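Sterol regulatory element-binding protein cleavage-activating protein (Schizosaccharomyces pombe, PDB 4YHC) escorts the transcription-factor precursor sre1 for processing when sterol or oxygen is low, its cytoplasmic WD40 domain probably providing the surface that binds sre1. Local coordinates at residues Glu148-Ser153 and Val166-Leu171; Val123-Gly128 and Phe138-Val143; Ile287-Thr292 and Tyr302-Glu307; Tyr228-Ala233 and Phe268-Ser273. The protein carries 9 engineered substitutions. One frame throughout, in Å; residues are numbered along the deposited sequence.

Contact 1. Residues Glu148-Ser153 and Val166-Leu171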
loop_
_atom_site.group_PDB
_atom_site.type_symbol
_atom_site.label_atom_id
_atom_site.label_comp_id
_atom_site.label_asym_id
_atom_site.label_seq_id
_atom_site.Cartn_x
_atom_site.Cartn_y
_atom_site.Cartn_z
ATOM N N GLU A 148 -20.588 -8.895 -3.606
ATOM C CA GLU A 148 -20.529 -9.057 -5.061
ATOM C C GLU A 148 -19.109 -8.783 -5.590
ATOM O O GLU A 148 -18.501 -7.798 -5.213
ATOM C CB GLU A 148 -21.502 -8.037 -5.641
ATOM C CG GLU A 148 -22.288 -8.450 -6.839
ATOM C CD GLU A 148 -23.750 -8.032 -6.731
ATOM O OE1 GLU A 148 -24.118 -7.400 -5.702
ATOM O OE2 GLU A 148 -24.532 -8.351 -7.672
ATOM N N ILE A 149 -18.583 -9.667 -6.429
ATOM C CA ILE A 149 -17.327 -9.451 -7.100
ATOM C C ILE A 149 -17.532 -9.625 -8.587
ATOM O O ILE A 149 -17.901 -10.730 -9.041
ATOM C CB ILE A 149 -16.280 -10.484 -6.679
ATOM C CG1 ILE A 149 -16.016 -10.380 -5.201
ATOM C CG2 ILE A 149 -14.985 -10.281 -7.440
ATOM C CD1 ILE A 149 -15.212 -11.533 -4.690
ATOM N N GLN A 150 -17.197 -8.570 -9.341
ATOM C CA GLN A 150 -17.251 -8.565 -10.799
ATOM C C GLN A 150 -15.873 -8.517 -11.403
ATOM O O GLN A 150 -14.971 -7.751 -10.964
ATOM C CB GLN A 150 -18.056 -7.375 -11.313
ATOM C CG GLN A 150 -19.417 -7.239 -10.658
ATOM C CD GLN A 150 -20.192 -6.045 -11.124
ATOM O OE1 GLN A 150 -20.181 -5.714 -12.294
ATOM N NE2 GLN A 150 -20.899 -5.396 -10.203
ATOM N N VAL A 151 -15.678 -9.315 -12.440
ATOM C CA VAL A 151 -14.405 -9.256 -13.162
ATOM C C VAL A 151 -14.554 -9.024 -14.636
ATOM O O VAL A 151 -15.315 -9.697 -15.314
ATOM C CB VAL A 151 -13.417 -10.393 -12.815
ATOM C CG1 VAL A 151 -13.986 -11.374 -11.810
ATOM C CG2 VAL A 151 -12.783 -11.011 -14.029
ATOM N N PHE A 152 -13.872 -7.963 -15.071
ATOM C CA PHE A 152 -13.966 -7.439 -16.400
ATOM C C PHE A 152 -12.700 -7.757 -17.122
ATOM O O PHE A 152 -11.618 -7.696 -16.567
ATOM C CB PHE A 152 -14.131 -5.961 -16.389
ATOM C CG PHE A 152 -15.445 -5.483 -15.835
ATOM C CD1 PHE A 152 -15.586 -5.187 -14.511
ATOM C CD2 PHE A 152 -16.518 -5.215 -16.684
ATOM C CE1 PHE A 152 -16.778 -4.711 -13.997
ATOM C CE2 PHE A 152 -17.696 -4.707 -16.189
ATOM C CZ PHE A 152 -17.836 -4.450 -14.846
ATOM N N SER A 153 -12.832 -8.153 -18.375
ATOM C CA SER A 153 -11.652 -8.312 -19.225
ATOM C C SER A 153 -11.505 -7.019 -19.989
ATOM O O SER A 153 -12.463 -6.521 -20.608
ATOM C CB SER A 153 -11.799 -9.480 -20.212
ATOM O OG SER A 153 -10.656 -9.513 -21.035
ATOM N N VAL A 166 -16.808 -10.560 -17.489
ATOM C CA VAL A 166 -16.595 -11.967 -17.807
ATOM C C VAL A 166 -17.035 -12.870 -16.652
ATOM O O VAL A 166 -17.489 -13.958 -16.886
ATOM C CB VAL A 166 -15.151 -12.318 -18.263
ATOM C CG1 VAL A 166 -14.901 -11.914 -19.704
ATOM C CG2 VAL A 166 -14.104 -11.718 -17.374
ATOM N N GLU A 167 -16.927 -12.427 -15.405
ATOM C CA GLU A 167 -17.271 -13.286 -14.282
ATOM C C GLU A 167 -17.977 -12.447 -13.291
ATOM O O GLU A 167 -17.797 -11.223 -13.270
ATOM C CB GLU A 167 -16.042 -13.824 -13.621
ATOM C CG GLU A 167 -15.255 -14.809 -14.425
ATOM C CD GLU A 167 -15.852 -16.198 -14.412
ATOM O OE1 GLU A 167 -17.011 -16.390 -13.984
ATOM O OE2 GLU A 167 -15.139 -17.097 -14.851
ATOM N N LYS A 168 -18.783 -13.098 -12.462
ATOM C CA LYS A 168 -19.452 -12.429 -11.381
ATOM C C LYS A 168 -19.613 -13.390 -10.254
ATOM O O LYS A 168 -20.055 -14.493 -10.477
ATOM C CB LYS A 168 -20.802 -11.994 -11.837
ATOM C CG LYS A 168 -21.524 -11.143 -10.823
ATOM C CD LYS A 168 -22.545 -10.285 -11.535
ATOM C CE LYS A 168 -23.134 -9.236 -10.616
ATOM N NZ LYS A 168 -24.113 -8.438 -11.412
ATOM N N PHE A 169 -19.268 -13.007 -9.039
ATOM C CA PHE A 169 -19.405 -13.932 -7.929
ATOM C C PHE A 169 -20.161 -13.242 -6.835
ATOM O O PHE A 169 -20.231 -12.015 -6.773
ATOM C CB PHE A 169 -18.062 -14.359 -7.378
ATOM C CG PHE A 169 -17.047 -14.773 -8.421
ATOM C CD1 PHE A 169 -17.338 -15.736 -9.368
ATOM C CD2 PHE A 169 -15.758 -14.232 -8.406
ATOM C CE1 PHE A 169 -16.385 -16.109 -10.313
ATOM C CE2 PHE A 169 -14.804 -14.620 -9.345
ATOM C CZ PHE A 169 -15.127 -15.566 -10.293
ATOM N N GLN A 170 -20.709 -14.042 -5.937
ATOM C CA GLN A 170 -21.452 -13.524 -4.837
ATOM C C GLN A 170 -21.010 -14.290 -3.607
ATOM O O GLN A 170 -20.997 -15.510 -3.589
ATOM C CB GLN A 170 -22.950 -13.707 -5.078
ATOM C CG GLN A 170 -23.793 -13.283 -3.873
ATOM C CD GLN A 170 -23.602 -11.810 -3.546
ATOM O OE1 GLN A 170 -23.496 -10.980 -4.455
ATOM N NE2 GLN A 170 -23.542 -11.475 -2.258
ATOM N N LEU A 171 -20.643 -13.551 -2.580
ATOM C CA LEU A 171 -20.273 -14.137 -1.323
ATOM C C LEU A 171 -21.507 -14.145 -0.412
ATOM O O LEU A 171 -22.370 -13.296 -0.522
ATOM C CB LEU A 171 -19.141 -13.322 -0.679
ATOM C CG LEU A 171 -17.716 -13.794 -0.963
ATOM C CD1 LEU A 171 -17.422 -14.079 -2.428
ATOM C CD2 LEU A 171 -16.733 -12.773 -0.415
#
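Residues E148-S153 and V166-L171 run antiparallel at 170°, paired from E148 opposite Q170 to V151 opposite E167, where V166 N and E167 N both donate to V151 O in a classic beta bulge. The V166 bond comes in nearly end-on to the carbonyl, and that of E167 falls on a lone pair. On the face of E148, Q150 and K168, the E148 carboxylate slants across the end of the lysine: OE2 lies 3.4 Å from K168 CE and makes only a long salt bridge, 3.8 Å, with K168 NZ. K168 reaches it by staying extended, its CG anti to the backbone N (chi1 -173°). The Q170 amide stands almost perpendicular to the same carboxylate, its OE1 3.7 Å from E148 CG, while its NE2 donates to L171 O. A glutamine in place of E148 would probably leave K168 without its carboxylate mate across the strands. The face of I149, V151 and F169 is largely hydrocarbon: I149 CG2 meets F169 CD2 at 4.1 Å, and V151 CG1 packs against E167 CB, whose carboxylate leads away. At the bulge, V151 CG2 touches V166 CG2 at 3.7 Å. F169 also stacks on Y201 of the next sheet. This hairpin forms the outer two strands of a WD40 blade; the backbone bonds and apolar packing probably hold it, with the long, partly solvent-facing ion pair adding little.

Contact 2. Residues Val123-Gly128 and Phe138-Val143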
loop_
_atom_site.group_PDB
_atom_site.type_symbol
_atom_site.label_atom_id
_atom_site.label_comp_id
_atom_site.label_asym_id
_atom_site.label_seq_id
_atom_site.Cartn_x
_atom_site.Cartn_y
_atom_site.Cartn_z
ATOM N N VAL A 123 -11.418 -1.533 -6.183
ATOM C CA VAL A 123 -11.076 -1.917 -7.545
ATOM C C VAL A 123 -9.619 -2.260 -7.729
ATOM O O VAL A 123 -8.813 -1.571 -7.195
ATOM C CB VAL A 123 -11.397 -0.761 -8.505
ATOM C CG1 VAL A 123 -10.986 -1.166 -9.913
ATOM C CG2 VAL A 123 -12.877 -0.437 -8.470
ATOM N N PHE A 124 -9.282 -3.304 -8.484
ATOM C CA PHE A 124 -7.898 -3.764 -8.633
ATOM C C PHE A 124 -7.711 -4.121 -10.060
ATOM O O PHE A 124 -8.578 -4.740 -10.621
ATOM C CB PHE A 124 -7.643 -5.157 -7.973
ATOM C CG PHE A 124 -8.233 -5.317 -6.660
ATOM C CD1 PHE A 124 -7.756 -4.617 -5.620
ATOM C CD2 PHE A 124 -9.255 -6.222 -6.465
ATOM C CE1 PHE A 124 -8.282 -4.772 -4.377
ATOM C CE2 PHE A 124 -9.813 -6.376 -5.235
ATOM C CZ PHE A 124 -9.330 -5.641 -4.183
ATOM N N TRP A 125 -6.568 -3.777 -10.617
ATOM C CA TRP A 125 -6.111 -4.272 -11.914
ATOM C C TRP A 125 -5.222 -5.506 -11.751
ATOM O O TRP A 125 -4.308 -5.518 -10.905
ATOM C CB TRP A 125 -5.231 -3.219 -12.550
ATOM C CG TRP A 125 -5.921 -1.944 -13.001
ATOM C CD1 TRP A 125 -6.504 -1.028 -12.217
ATOM C CD2 TRP A 125 -5.985 -1.444 -14.313
ATOM N NE1 TRP A 125 -6.910 0.028 -12.950
ATOM C CE2 TRP A 125 -6.597 -0.201 -14.254
ATOM C CE3 TRP A 125 -5.522 -1.907 -15.541
ATOM C CZ2 TRP A 125 -6.842 0.597 -15.405
ATOM C CZ3 TRP A 125 -5.706 -1.104 -16.684
ATOM C CH2 TRP A 125 -6.388 0.109 -16.614
ATOM N N MET A 126 -5.434 -6.520 -12.571
ATOM C CA MET A 126 -4.525 -7.640 -12.547
ATOM C C MET A 126 -4.083 -7.981 -13.978
ATOM O O MET A 126 -4.876 -7.937 -14.887
ATOM C CB MET A 126 -5.170 -8.836 -11.888
ATOM C CG MET A 126 -5.730 -8.491 -10.465
ATOM S SD MET A 126 -6.437 -9.924 -9.680
ATOM C CE MET A 126 -4.977 -10.503 -8.896
ATOM N N PRO A 127 -2.830 -8.350 -14.150
ATOM C CA PRO A 127 -2.328 -8.631 -15.503
ATOM C C PRO A 127 -3.043 -9.837 -16.058
ATOM O O PRO A 127 -3.255 -10.764 -15.324
ATOM C CB PRO A 127 -0.827 -8.925 -15.299
ATOM C CG PRO A 127 -0.660 -9.246 -13.832
ATOM C CD PRO A 127 -1.830 -8.601 -13.089
ATOM N N GLY A 128 -3.529 -9.765 -17.296
ATOM C CA GLY A 128 -4.057 -10.940 -17.987
ATOM C C GLY A 128 -3.005 -11.521 -18.914
ATOM O O GLY A 128 -1.884 -11.784 -18.514
ATOM N N PHE A 138 -5.853 -7.045 -19.349
ATOM C CA PHE A 138 -5.948 -6.938 -17.899
ATOM C C PHE A 138 -7.241 -7.557 -17.464
ATOM O O PHE A 138 -8.195 -7.587 -18.226
ATOM C CB PHE A 138 -5.969 -5.478 -17.399
ATOM C CG PHE A 138 -4.722 -4.697 -17.686
ATOM C CD1 PHE A 138 -3.585 -4.806 -16.857
ATOM C CD2 PHE A 138 -4.646 -3.895 -18.798
ATOM C CE1 PHE A 138 -2.447 -4.075 -17.118
ATOM C CE2 PHE A 138 -3.491 -3.159 -19.064
ATOM C CZ PHE A 138 -2.396 -3.257 -18.242
ATOM N N GLU A 139 -7.270 -8.009 -16.208
ATOM C CA GLU A 139 -8.518 -8.176 -15.493
ATOM C C GLU A 139 -8.748 -7.063 -14.493
ATOM O O GLU A 139 -7.871 -6.748 -13.698
ATOM C CB GLU A 139 -8.537 -9.540 -14.854
ATOM C CG GLU A 139 -8.551 -10.617 -15.930
ATOM C CD GLU A 139 -8.491 -12.008 -15.369
ATOM O OE1 GLU A 139 -7.473 -12.309 -14.689
ATOM O OE2 GLU A 139 -9.479 -12.767 -15.604
ATOM N N LEU A 140 -9.911 -6.428 -14.581
ATOM C CA LEU A 140 -10.275 -5.333 -13.726
ATOM C C LEU A 140 -11.308 -5.876 -12.780
ATOM O O LEU A 140 -12.429 -6.255 -13.218
ATOM C CB LEU A 140 -10.888 -4.171 -14.512
ATOM C CG LEU A 140 -10.507 -2.727 -14.318
ATOM C CD1 LEU A 140 -11.585 -1.797 -14.902
ATOM C CD2 LEU A 140 -10.158 -2.338 -12.894
ATOM N N VAL A 141 -10.981 -5.897 -11.496
ATOM C CA VAL A 141 -11.854 -6.514 -10.513
ATOM C C VAL A 141 -12.522 -5.447 -9.673
ATOM O O VAL A 141 -11.882 -4.530 -9.123
ATOM C CB VAL A 141 -11.059 -7.470 -9.618
ATOM C CG1 VAL A 141 -11.947 -8.136 -8.571
ATOM C CG2 VAL A 141 -10.354 -8.534 -10.476
ATOM N N VAL A 142 -13.825 -5.579 -9.531
ATOM C CA VAL A 142 -14.613 -4.662 -8.768
ATOM C C VAL A 142 -15.273 -5.404 -7.649
ATOM O O VAL A 142 -16.065 -6.334 -7.884
ATOM C CB VAL A 142 -15.703 -4.023 -9.666
ATOM C CG1 VAL A 142 -16.529 -3.027 -8.875
ATOM C CG2 VAL A 142 -15.030 -3.299 -10.803
ATOM N N VAL A 143 -14.943 -5.019 -6.431
ATOM C CA VAL A 143 -15.437 -5.681 -5.253
ATOM C C VAL A 143 -16.376 -4.758 -4.510
ATOM O O VAL A 143 -16.027 -3.604 -4.188
ATOM C CB VAL A 143 -14.297 -6.139 -4.296
ATOM C CG1 VAL A 143 -14.864 -6.880 -3.091
ATOM C CG2 VAL A 143 -13.301 -7.043 -5.029
#
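The F138 ring takes the edge of W125 on one face: W125 CE3 lies 3.6 Å from F138 CG, and the six-membered ring of the indole is turned 83° from the phenyl ring, a T-shaped pair. The M126 carbonyl O lies at the F138 rim. One face of the W125 indole receives a methyl, L140 CD2, 4.1 Å from the centroid of the five-membered ring and 15° off its normal, a CH-pi contact. L140 CD2 is also pressed against V123 CG1 at 3.3 Å, tighter than usual for two carbons. On the reverse of the sheet, F124 presents its edge to V141, CD2 to CB 3.8 Å, while its CE2 meets V143 CG2. F124 CG lies beside the backbone N (chi1 -44°), which brings the ring's edge alongside V141. The strands V123-P127 and F138-V143 are antiparallel, and reciprocal bonds join F124 to V141 and M126 to E139; V141 N to F124 O is essentially straight. They are the two inner strands of a WD40 blade. V123 and W125 pack on strand 88-92 of the preceding blade, where S90 bonds W125 NE1, whereas F124 and M126 face strands 175-182 and 187-193 of the following one. With its indole N-H satisfied by a serine, W125 can stay buried among hydrocarbon groups, and the hairpin thus offers largely apolar surfaces to both neighbouring blades.

Contact 3. Residues Ile287-Thr292 and Tyr302-Glu307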
loop_
_atom_site.group_PDB
_atom_site.type_symbol
_atom_site.label_atom_id
_atom_site.label_comp_id
_atom_site.label_asym_id
_atom_site.label_seq_id
_atom_site.Cartn_x
_atom_site.Cartn_y
_atom_site.Cartn_z
ATOM N N ILE A 287 10.939 -8.422 8.571
ATOM C CA ILE A 287 9.501 -8.279 8.353
ATOM C C ILE A 287 9.059 -7.210 9.325
ATOM O O ILE A 287 9.466 -7.250 10.513
ATOM C CB ILE A 287 8.759 -9.569 8.699
ATOM C CG1 ILE A 287 9.412 -10.764 8.048
ATOM C CG2 ILE A 287 7.271 -9.470 8.329
ATOM C CD1 ILE A 287 8.790 -12.099 8.454
ATOM N N SER A 288 8.160 -6.336 8.888
ATOM C CA SER A 288 7.618 -5.246 9.733
ATOM C C SER A 288 6.132 -5.259 9.594
ATOM O O SER A 288 5.577 -5.387 8.440
ATOM C CB SER A 288 8.076 -3.893 9.287
ATOM O OG SER A 288 9.460 -3.706 9.356
ATOM N N PHE A 289 5.462 -5.099 10.742
ATOM C CA PHE A 289 3.986 -4.979 10.800
ATOM C C PHE A 289 3.668 -3.589 11.316
ATOM O O PHE A 289 4.388 -3.086 12.205
ATOM C CB PHE A 289 3.316 -5.954 11.780
ATOM C CG PHE A 289 3.535 -7.383 11.510
ATOM C CD1 PHE A 289 3.572 -7.882 10.203
ATOM C CD2 PHE A 289 3.649 -8.278 12.529
ATOM C CE1 PHE A 289 3.761 -9.236 9.941
ATOM C CE2 PHE A 289 3.823 -9.632 12.267
ATOM C CZ PHE A 289 3.930 -10.103 10.951
ATOM N N CYS A 290 2.581 -3.022 10.824
ATOM C CA CYS A 290 2.012 -1.785 11.310
ATOM C C CYS A 290 0.571 -2.051 11.592
ATOM O O CYS A 290 -0.126 -2.639 10.794
ATOM C CB CYS A 290 2.102 -0.661 10.250
ATOM S SG CYS A 290 1.379 0.906 10.800
ATOM N N PHE A 291 0.103 -1.574 12.728
ATOM C CA PHE A 291 -1.336 -1.701 13.111
ATOM C C PHE A 291 -1.726 -0.688 14.204
ATOM O O PHE A 291 -0.860 -0.027 14.784
ATOM C CB PHE A 291 -1.669 -3.150 13.506
ATOM C CG PHE A 291 -0.948 -3.608 14.719
ATOM C CD1 PHE A 291 0.283 -4.215 14.641
ATOM C CD2 PHE A 291 -1.514 -3.391 15.972
ATOM C CE1 PHE A 291 0.922 -4.654 15.789
ATOM C CE2 PHE A 291 -0.886 -3.800 17.112
ATOM C CZ PHE A 291 0.339 -4.424 17.035
ATOM N N THR A 292 -3.029 -0.521 14.376
ATOM C CA THR A 292 -3.602 0.208 15.501
ATOM C C THR A 292 -4.079 -0.759 16.528
ATOM O O THR A 292 -4.776 -1.728 16.256
ATOM C CB THR A 292 -4.741 1.103 15.036
ATOM O OG1 THR A 292 -4.191 1.995 14.062
ATOM C CG2 THR A 292 -5.349 1.955 16.210
ATOM N N TYR A 302 5.925 -3.286 14.665
ATOM C CA TYR A 302 6.707 -4.407 15.103
ATOM C C TYR A 302 7.654 -4.763 13.967
ATOM O O TYR A 302 7.200 -4.920 12.788
ATOM C CB TYR A 302 5.802 -5.588 15.382
ATOM C CG TYR A 302 5.116 -5.602 16.713
ATOM C CD1 TYR A 302 4.378 -4.525 17.149
ATOM C CD2 TYR A 302 5.162 -6.736 17.514
ATOM C CE1 TYR A 302 3.700 -4.555 18.359
ATOM C CE2 TYR A 302 4.509 -6.777 18.751
ATOM C CZ TYR A 302 3.782 -5.680 19.151
ATOM O OH TYR A 302 3.106 -5.762 20.290
ATOM N N TYR A 303 8.917 -4.809 14.296
ATOM C CA TYR A 303 10.008 -5.125 13.382
ATOM C C TYR A 303 10.701 -6.412 13.837
ATOM O O TYR A 303 11.145 -6.541 15.036
ATOM C CB TYR A 303 11.014 -3.970 13.371
ATOM C CG TYR A 303 12.266 -4.261 12.585
ATOM C CD1 TYR A 303 12.294 -4.109 11.173
ATOM C CD2 TYR A 303 13.429 -4.669 13.221
ATOM C CE1 TYR A 303 13.458 -4.380 10.444
ATOM C CE2 TYR A 303 14.593 -4.920 12.518
ATOM C CZ TYR A 303 14.596 -4.751 11.124
ATOM O OH TYR A 303 15.737 -5.039 10.436
ATOM N N TYR A 304 10.793 -7.371 12.921
ATOM C CA TYR A 304 11.443 -8.647 13.188
ATOM C C TYR A 304 12.671 -8.821 12.306
ATOM O O TYR A 304 12.590 -8.681 11.089
ATOM C CB TYR A 304 10.487 -9.811 12.921
ATOM C CG TYR A 304 9.156 -9.731 13.628
ATOM C CD1 TYR A 304 8.077 -9.090 13.040
ATOM C CD2 TYR A 304 8.972 -10.312 14.873
ATOM C CE1 TYR A 304 6.856 -9.022 13.678
ATOM C CE2 TYR A 304 7.754 -10.248 15.518
ATOM C CZ TYR A 304 6.700 -9.602 14.915
ATOM O OH TYR A 304 5.485 -9.534 15.549
ATOM N N GLY A 305 13.805 -9.137 12.918
ATOM C CA GLY A 305 15.000 -9.448 12.156
ATOM C C GLY A 305 16.298 -8.884 12.692
ATOM O O GLY A 305 16.312 -7.891 13.416
ATOM N N ASN A 306 17.397 -9.529 12.319
ATOM C CA ASN A 306 18.730 -9.047 12.647
ATOM C C ASN A 306 19.237 -8.131 11.541
ATOM O O ASN A 306 20.306 -7.537 11.656
ATOM C CB ASN A 306 19.692 -10.218 12.846
ATOM C CG ASN A 306 19.130 -11.284 13.763
ATOM O OD1 ASN A 306 17.938 -11.296 14.062
ATOM N ND2 ASN A 306 19.992 -12.185 14.220
ATOM N N GLU A 307 18.453 -8.031 10.469
ATOM C CA GLU A 307 18.742 -7.137 9.347
ATOM C C GLU A 307 19.661 -7.752 8.290
ATOM O O GLU A 307 20.235 -8.823 8.493
ATOM C CB GLU A 307 19.307 -5.802 9.840
ATOM C CG GLU A 307 19.669 -4.823 8.732
ATOM C CD GLU A 307 18.548 -4.621 7.729
ATOM O OE1 GLU A 307 18.739 -3.836 6.779
ATOM O OE2 GLU A 307 17.479 -5.245 7.887
#
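Y302 and Y304, the residues with most surface buried here, set their rings against two phenylalanines of the facing strand. Y304 directs its edge at the face of F289 in an offset edge-to-face pair, CE1 to F289 CE2 3.4 Å, planes at 67°. Its CD1 edge also lies 3.4 Å from I287 O. Y302 meets F291 obliquely, CE1 to CZ 3.6 Å, with the planes at 43°. F291 CG sits between its backbone N and carbonyl carbon (chi1 64°), turning the ring toward Y302. I287 and Y304 exchange two backbone hydrogen bonds, as do F289 and Y302, in the hairpin of strands 281-292 and 299-304, within one WD40-domain sheet. On the other face S288 OG lies 3.4 Å from Y303 CD1, in the plane of that ring, and is bonded to G361 O. F258, in strand 253-259, meets both F289 and Y304, extending the aromatic cluster toward the neighbouring sheet. Paired polar backbone thus lies beneath an aromatic layer, where one ring pair meets edge to face and the other obliquely.

Contact 4. Residues Tyr228-Ala233 and Phe268-Ser273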
loop_
_atom_site.group_PDB
_atom_site.type_symbol
_atom_site.label_atom_id
_atom_site.label_comp_id
_atom_site.label_asym_id
_atom_site.label_seq_id
_atom_site.Cartn_x
_atom_site.Cartn_y
_atom_site.Cartn_z
ATOM N N TYR A 228 -3.769 -9.139 4.615
ATOM C CA TYR A 228 -2.816 -8.305 3.871
ATOM C C TYR A 228 -1.961 -9.284 3.080
ATOM O O TYR A 228 -1.630 -10.358 3.583
ATOM C CB TYR A 228 -1.944 -7.438 4.809
ATOM C CG TYR A 228 -1.103 -6.418 4.068
ATOM C CD1 TYR A 228 0.164 -6.772 3.591
ATOM C CD2 TYR A 228 -1.563 -5.136 3.800
ATOM C CE1 TYR A 228 0.943 -5.882 2.870
ATOM C CE2 TYR A 228 -0.728 -4.208 3.099
ATOM C CZ TYR A 228 0.486 -4.639 2.636
ATOM O OH TYR A 228 1.355 -3.860 1.952
ATOM N N GLY A 229 -1.635 -8.949 1.855
ATOM C CA GLY A 229 -0.900 -9.911 0.966
ATOM C C GLY A 229 0.497 -9.440 0.585
ATOM O O GLY A 229 0.744 -8.241 0.511
ATOM N N ILE A 230 1.439 -10.350 0.432
ATOM C CA ILE A 230 2.737 -10.034 -0.267
ATOM C C ILE A 230 2.655 -10.909 -1.513
ATOM O O ILE A 230 2.881 -12.131 -1.471
ATOM C CB ILE A 230 3.958 -10.410 0.524
ATOM C CG1 ILE A 230 3.840 -9.912 1.944
ATOM C CG2 ILE A 230 5.280 -10.055 -0.173
ATOM C CD1 ILE A 230 4.517 -8.659 2.231
ATOM N N ALA A 231 2.311 -10.267 -2.605
ATOM C CA ALA A 231 1.877 -10.969 -3.769
ATOM C C ALA A 231 3.034 -11.800 -4.363
ATOM O O ALA A 231 2.853 -12.987 -4.696
ATOM C CB ALA A 231 1.306 -9.972 -4.794
ATOM N N MET A 232 4.211 -11.246 -4.406
ATOM C CA MET A 232 5.308 -12.001 -5.070
ATOM C C MET A 232 5.774 -13.255 -4.302
ATOM O O MET A 232 6.456 -14.092 -4.892
ATOM C CB MET A 232 6.555 -11.113 -5.309
ATOM C CG MET A 232 7.013 -10.313 -4.121
ATOM S SD MET A 232 8.498 -9.285 -4.456
ATOM C CE MET A 232 8.324 -8.979 -6.218
ATOM N N ALA A 233 5.464 -13.321 -2.994
ATOM C CA ALA A 233 5.796 -14.455 -2.137
ATOM C C ALA A 233 4.643 -15.444 -2.111
ATOM O O ALA A 233 4.772 -16.516 -1.559
ATOM C CB ALA A 233 6.139 -13.938 -0.710
ATOM N N PHE A 268 -4.103 -3.022 9.601
ATOM C CA PHE A 268 -2.920 -3.817 9.552
ATOM C C PHE A 268 -2.203 -3.759 8.171
ATOM O O PHE A 268 -2.831 -3.937 7.143
ATOM C CB PHE A 268 -3.309 -5.263 9.861
ATOM C CG PHE A 268 -2.142 -6.244 9.920
ATOM C CD1 PHE A 268 -1.377 -6.384 11.055
ATOM C CD2 PHE A 268 -1.872 -7.086 8.874
ATOM C CE1 PHE A 268 -0.348 -7.299 11.134
ATOM C CE2 PHE A 268 -0.813 -7.975 8.901
ATOM C CZ PHE A 268 -0.040 -8.090 10.037
ATOM N N SER A 269 -0.902 -3.573 8.160
ATOM C CA SER A 269 -0.144 -3.747 6.923
ATOM C C SER A 269 1.202 -4.383 7.226
ATOM O O SER A 269 1.612 -4.509 8.427
ATOM C CB SER A 269 -0.019 -2.428 6.157
ATOM O OG SER A 269 0.666 -1.536 6.939
ATOM N N VAL A 270 1.877 -4.817 6.146
ATOM C CA VAL A 270 3.149 -5.520 6.280
ATOM C C VAL A 270 4.142 -4.973 5.317
ATOM O O VAL A 270 3.798 -4.718 4.194
ATOM C CB VAL A 270 3.004 -7.023 6.000
ATOM C CG1 VAL A 270 4.345 -7.803 6.174
ATOM C CG2 VAL A 270 1.909 -7.588 6.851
ATOM N N GLY A 271 5.370 -4.823 5.709
ATOM C CA GLY A 271 6.431 -4.645 4.662
ATOM C C GLY A 271 7.556 -5.630 4.943
ATOM O O GLY A 271 7.776 -5.995 6.114
ATOM N N VAL A 272 8.233 -6.091 3.899
ATOM C CA VAL A 272 9.421 -6.934 4.025
ATOM C C VAL A 272 10.614 -6.340 3.224
ATOM O O VAL A 272 10.444 -5.617 2.202
ATOM C CB VAL A 272 9.138 -8.391 3.616
ATOM C CG1 VAL A 272 8.038 -9.043 4.463
ATOM C CG2 VAL A 272 8.724 -8.449 2.156
ATOM N N SER A 273 11.824 -6.592 3.715
ATOM C CA SER A 273 13.010 -5.982 3.178
ATOM C C SER A 273 13.904 -6.913 2.391
ATOM O O SER A 273 13.967 -8.106 2.649
ATOM C CB SER A 273 13.791 -5.253 4.258
ATOM O OG SER A 273 14.512 -6.170 5.077
#
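Y228 lays its ring across the backbone of S269 and V270: S269 CA is 4.0 Å from the ring centroid, a CH-pi contact, and V270 N lies over the centre of the same face. V270 CB touches Y228 CD1 at 3.7 Å, and S269 CB approaches Y228 CE2. The ring swings there because Y228 CG is anti to the backbone N (chi1 -171°). I230 CD1 meets V270 CG1 at 4.0 Å and faces V272 CG1 tip to tip. Residues 228-230 and 269-273 run 18° apart but with axes 7.0 Å from each other, too far for sheet pairing; this is packing between the innermost strand of a WD40-type blade and the next sheet. A serine at Y228 would probably leave the backbone of S269 and V270 without its aromatic cover and open a gap beside V270. Behind them, F237 backs I230, F268 and V270, and its backbone bonds to Y228. D226 OD2 accepts from F268 N, while S269 and G271 are bonded to C290 and S288 of strand 281-292.

How the contacts relate
Contacts 1 and 2 belong to one four-stranded blade: contact 2 joins its inner pair, contact 1 its outer pair, and the central strands connect them through Q150 O to V142 N and F152 N to L140 O. Contact 2 is buried and aromatic-apolar; contact 1, farther from the chain centre, adds charged groups on a partly exposed face. Contact 4 shares one element with contact 3: its strand 269-278 pairs with 281-292 through S288 O to G271 N, while 226-230 belongs to the neighbouring blade. Contact 3 is a buried, backbone-bonded hairpin rich in rings, on the opposite side of the centre from contacts 1 and 2. Contact 4, nearest the centre, instead packs side chains between separate sheets.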